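Macrophage migration inhibitory factor (Plasmodium berghei, PDB 2WKB) belongs to the macrophage migration inhibitory factor family, a malaria parasite's relative of the cytokine, and assembles as a trimer of alpha/beta subunits. Local coordinates at residues L48-S53 / P92-I97. Residues are numbered along the deposited sequence; the frame is centred on the assembly and turned at random.
Sequences LRFSGS and PRRVYI
Arg94 reaches across to the type I' turn Phe50-Ser53 and grips both carbonyl groups that close it. Its NH1 donates to Phe50 O at 3.0 Å, with an N-H...O angle of 156° and the oxygen lying almost in the guanidinium plane. NH2 bonds Ser53 O, also at 3.0 Å but more bent and with the acceptor tilted from that plane; a weak bond from NH2 to Phe50 O adds to the grip. Both oxygens already accept from within the turn, Ser53 N to Phe50 O and Phe50 N to Ser53 O, and in each case the arginine nitrogen arrives on the opposite face of the carbonyl plane from the backbone donor. A bend at chi3 (65°) sets the guanidinium of Arg94 between Ser53 OG, over one face, and Phe50 CD2, over the other and 3.7 Å from NH1, with ring and guanidinium planes 49° apart. Phe50 CE2 also approaches Arg93 O. Further bonds, from NE to Gly56 O and from NH2 to Glu55 O, fix the group's rotation, while Ser53 OG is bonded to Glu55 N and the phenyl ring stacks with Tyr57. The contact thus ties the turn that begins at the end of strand 49-50 to the entry of strand 95-100, which pairs with strand 58-63 and packs through Val95 and Ile97 against helix 73-88. Arg49, Phe50 and Ile97 pair antiparallel with a strand of the second subunit, carrying the sheet across the interface as in other MIF-family trimers.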
ATOM      1  N   LEU E  48      -5.328  -0.666 -12.265  1.00 13.24           N
ATOM      2  CA  LEU E  48      -5.725  -1.833 -11.417  1.00 13.37           C
ATOM      3  C   LEU E  48      -6.529  -2.856 -12.242  1.00 15.43           C
ATOM      4  O   LEU E  48      -7.503  -2.510 -12.941  1.00 15.24           O
ATOM      5  CB  LEU E  48      -6.593  -1.389 -10.226  1.00 12.88           C
ATOM      6  CG  LEU E  48      -7.034  -2.504  -9.218  1.00 13.77           C
ATOM      7  CD1 LEU E  48      -5.738  -3.106  -8.545  1.00 12.84           C
ATOM      8  CD2 LEU E  48      -8.024  -1.845  -8.151  1.00 14.27           C
ATOM      9  N   ARG E  49      -6.110  -4.127 -12.131  1.00 13.94           N
ATOM     10  CA  ARG E  49      -6.801  -5.188 -12.823  1.00 16.37           C
ATOM     11  C   ARG E  49      -7.326  -6.222 -11.889  1.00 16.94           C
ATOM     12  O   ARG E  49      -6.714  -6.493 -10.854  1.00 16.90           O
ATOM     13  CB  ARG E  49      -5.806  -5.870 -13.781  1.00 14.56           C
ATOM     14  CG  ARG E  49      -5.378  -5.025 -14.945  1.00 20.31           C
ATOM     15  CD  ARG E  49      -4.087  -5.569 -15.605  1.00 19.01           C
ATOM     16  NE  ARG E  49      -4.287  -6.927 -16.211  1.00 20.68           N
ATOM     17  CZ  ARG E  49      -4.712  -7.156 -17.455  1.00 20.51           C
ATOM     18  NH1 ARG E  49      -5.037  -6.138 -18.264  1.00 19.61           N
ATOM     19  NH2 ARG E  49      -4.781  -8.450 -17.934  1.00 18.21           N
ATOM     20  N   PHE E  50      -8.462  -6.818 -12.270  1.00 18.14           N
ATOM     21  CA  PHE E  50      -9.012  -8.014 -11.579  1.00 20.21           C
ATOM     22  C   PHE E  50      -9.539  -9.010 -12.630  1.00 19.94           C
ATOM     23  O   PHE E  50     -10.253  -8.609 -13.545  1.00 17.63           O
ATOM     24  CB  PHE E  50     -10.097  -7.644 -10.559  1.00 20.44           C
ATOM     25  CG  PHE E  50     -10.752  -8.840  -9.914  1.00 22.62           C
ATOM     26  CD1 PHE E  50     -10.026  -9.683  -9.076  1.00 21.84           C
ATOM     27  CD2 PHE E  50     -12.098  -9.114 -10.143  1.00 26.50           C
ATOM     28  CE1 PHE E  50     -10.638 -10.851  -8.496  1.00 26.34           C
ATOM     29  CE2 PHE E  50     -12.729 -10.232  -9.529  1.00 25.75           C
ATOM     30  CZ  PHE E  50     -11.977 -11.116  -8.737  1.00 25.56           C
ATOM     31  N   SER E  51      -9.060 -10.249 -12.507  0.50 20.83           N
ATOM     32  CA  SER E  51      -9.384 -11.330 -13.413  0.50 21.38           C
ATOM     33  C   SER E  51      -9.132 -10.949 -14.830  0.50 22.60           C
ATOM     34  O   SER E  51     -10.037 -11.127 -15.672  0.50 22.74           O
ATOM     35  CB  SER E  51     -10.876 -11.701 -13.273  0.50 22.90           C
ATOM     36  OG  SER E  51     -11.150 -12.094 -11.942  0.50 18.70           O
ATOM     37  N   GLY E  52      -7.934 -10.398 -15.082  1.00 22.48           N
ATOM     38  CA  GLY E  52      -7.461 -10.046 -16.378  1.00 22.69           C
ATOM     39  C   GLY E  52      -8.161  -8.904 -17.073  1.00 21.89           C
ATOM     40  O   GLY E  52      -8.053  -8.799 -18.306  1.00 25.22           O
ATOM     41  N   SER E  53      -8.913  -8.091 -16.329  1.00 19.08           N
ATOM     42  CA  SER E  53      -9.668  -6.992 -16.893  1.00 20.38           C
ATOM     43  C   SER E  53      -9.411  -5.712 -16.121  1.00 19.71           C
ATOM     44  O   SER E  53      -9.403  -5.713 -14.893  1.00 19.15           O
ATOM     45  CB  SER E  53     -11.170  -7.305 -16.787  1.00 20.06           C
ATOM     46  OG  SER E  53     -11.891  -6.192 -17.232  1.00 25.81           O
ATOM     47  N   PRO E  92     -21.261  -5.509  -7.888  1.00 27.65           N
ATOM     48  CA  PRO E  92     -20.830  -6.254  -6.674  1.00 25.72           C
ATOM     49  C   PRO E  92     -19.808  -7.359  -6.929  1.00 25.56           C
ATOM     50  O   PRO E  92     -18.861  -7.564  -6.125  1.00 24.21           O
ATOM     51  CB  PRO E  92     -22.174  -6.811  -6.092  1.00 27.17           C
ATOM     52  CG  PRO E  92     -23.174  -5.815  -6.469  1.00 28.31           C
ATOM     53  CD  PRO E  92     -22.702  -5.203  -7.852  1.00 26.53           C
ATOM     54  N   ARG E  93     -19.927  -8.104  -8.024  1.00 22.09           N
ATOM     55  CA  ARG E  93     -18.910  -9.048  -8.322  1.00 20.51           C
ATOM     56  C   ARG E  93     -17.500  -8.514  -8.627  1.00 20.29           C
ATOM     57  O   ARG E  93     -16.544  -9.299  -8.640  1.00 20.86           O
ATOM     58  CB  ARG E  93     -19.324 -10.047  -9.402  1.00 23.33           C
ATOM     59  CG  ARG E  93     -19.387  -9.354 -10.834  1.00 27.06           C
ATOM     60  CD  ARG E  93     -19.750 -10.382 -12.019  1.00 34.64           C
ATOM     61  NE  ARG E  93     -19.025 -11.679 -11.984  1.00 36.82           N
ATOM     62  CZ  ARG E  93     -19.632 -12.871 -12.076  1.00 37.37           C
ATOM     63  NH1 ARG E  93     -20.980 -12.922 -12.153  1.00 32.35           N
ATOM     64  NH2 ARG E  93     -18.918 -14.009 -12.022  1.00 35.16           N
ATOM     65  N   ARG E  94     -17.371  -7.202  -8.806  1.00 20.27           N
ATOM     66  CA  ARG E  94     -16.003  -6.606  -8.928  1.00 17.86           C
ATOM     67  C   ARG E  94     -15.778  -5.651  -7.740  1.00 18.48           C
ATOM     68  O   ARG E  94     -15.099  -4.610  -7.848  1.00 16.92           O
ATOM     69  CB  ARG E  94     -15.891  -5.899 -10.254  1.00 19.13           C
ATOM     70  CG  ARG E  94     -15.789  -6.911 -11.426  1.00 16.88           C
ATOM     71  CD  ARG E  94     -15.476  -6.295 -12.827  1.00 19.43           C
ATOM     72  NE  ARG E  94     -14.177  -5.680 -12.933  1.00 16.20           N
ATOM     73  CZ  ARG E  94     -13.057  -6.332 -13.237  1.00 16.45           C
ATOM     74  NH1 ARG E  94     -13.099  -7.658 -13.427  1.00 20.51           N
ATOM     75  NH2 ARG E  94     -11.908  -5.692 -13.334  1.00 17.08           N
ATOM     76  N   VAL E  95     -16.352  -6.060  -6.607  1.00 18.23           N
ATOM     77  CA  VAL E  95     -16.001  -5.543  -5.263  1.00 17.15           C
ATOM     78  C   VAL E  95     -15.368  -6.680  -4.490  1.00 18.25           C
ATOM     79  O   VAL E  95     -15.913  -7.820  -4.432  1.00 17.28           O
ATOM     80  CB  VAL E  95     -17.209  -5.049  -4.493  1.00 17.25           C
ATOM     81  CG1 VAL E  95     -16.841  -4.548  -3.058  1.00 16.45           C
ATOM     82  CG2 VAL E  95     -17.862  -3.894  -5.297  1.00 16.66           C
ATOM     83  N   TYR E  96     -14.214  -6.397  -3.887  1.00 16.68           N
ATOM     84  CA  TYR E  96     -13.547  -7.453  -3.099  1.00 18.12           C
ATOM     85  C   TYR E  96     -13.125  -6.754  -1.813  1.00 19.29           C
ATOM     86  O   TYR E  96     -12.551  -5.684  -1.872  1.00 16.16           O
ATOM     87  CB  TYR E  96     -12.343  -7.984  -3.882  1.00 18.93           C
ATOM     88  CG  TYR E  96     -11.469  -9.027  -3.180  1.00 21.19           C
ATOM     89  CD1 TYR E  96     -11.914 -10.325  -2.976  1.00 27.92           C
ATOM     90  CD2 TYR E  96     -10.151  -8.710  -2.802  1.00 28.20           C
ATOM     91  CE1 TYR E  96     -11.070 -11.302  -2.356  1.00 28.69           C
ATOM     92  CE2 TYR E  96      -9.305  -9.663  -2.208  1.00 30.52           C
ATOM     93  CZ  TYR E  96      -9.791 -10.948  -1.958  1.00 32.84           C
ATOM     94  OH  TYR E  96      -8.951 -11.871  -1.339  1.00 36.50           O
ATOM     95  N   ILE E  97     -13.459  -7.347  -0.661  1.00 16.93           N
ATOM     96  CA  ILE E  97     -13.224  -6.709   0.609  1.00 17.32           C
ATOM     97  C   ILE E  97     -12.344  -7.633   1.430  1.00 18.13           C
ATOM     98  O   ILE E  97     -12.683  -8.817   1.581  1.00 19.66           O
ATOM     99  CB  ILE E  97     -14.504  -6.451   1.284  1.00 17.12           C
ATOM    100  CG1 ILE E  97     -15.287  -5.429   0.392  1.00 19.74           C
ATOM    101  CG2 ILE E  97     -14.245  -5.814   2.744  1.00 14.13           C
ATOM    102  CD1 ILE E  97     -16.596  -5.323   0.855  1.00 20.50           C
TER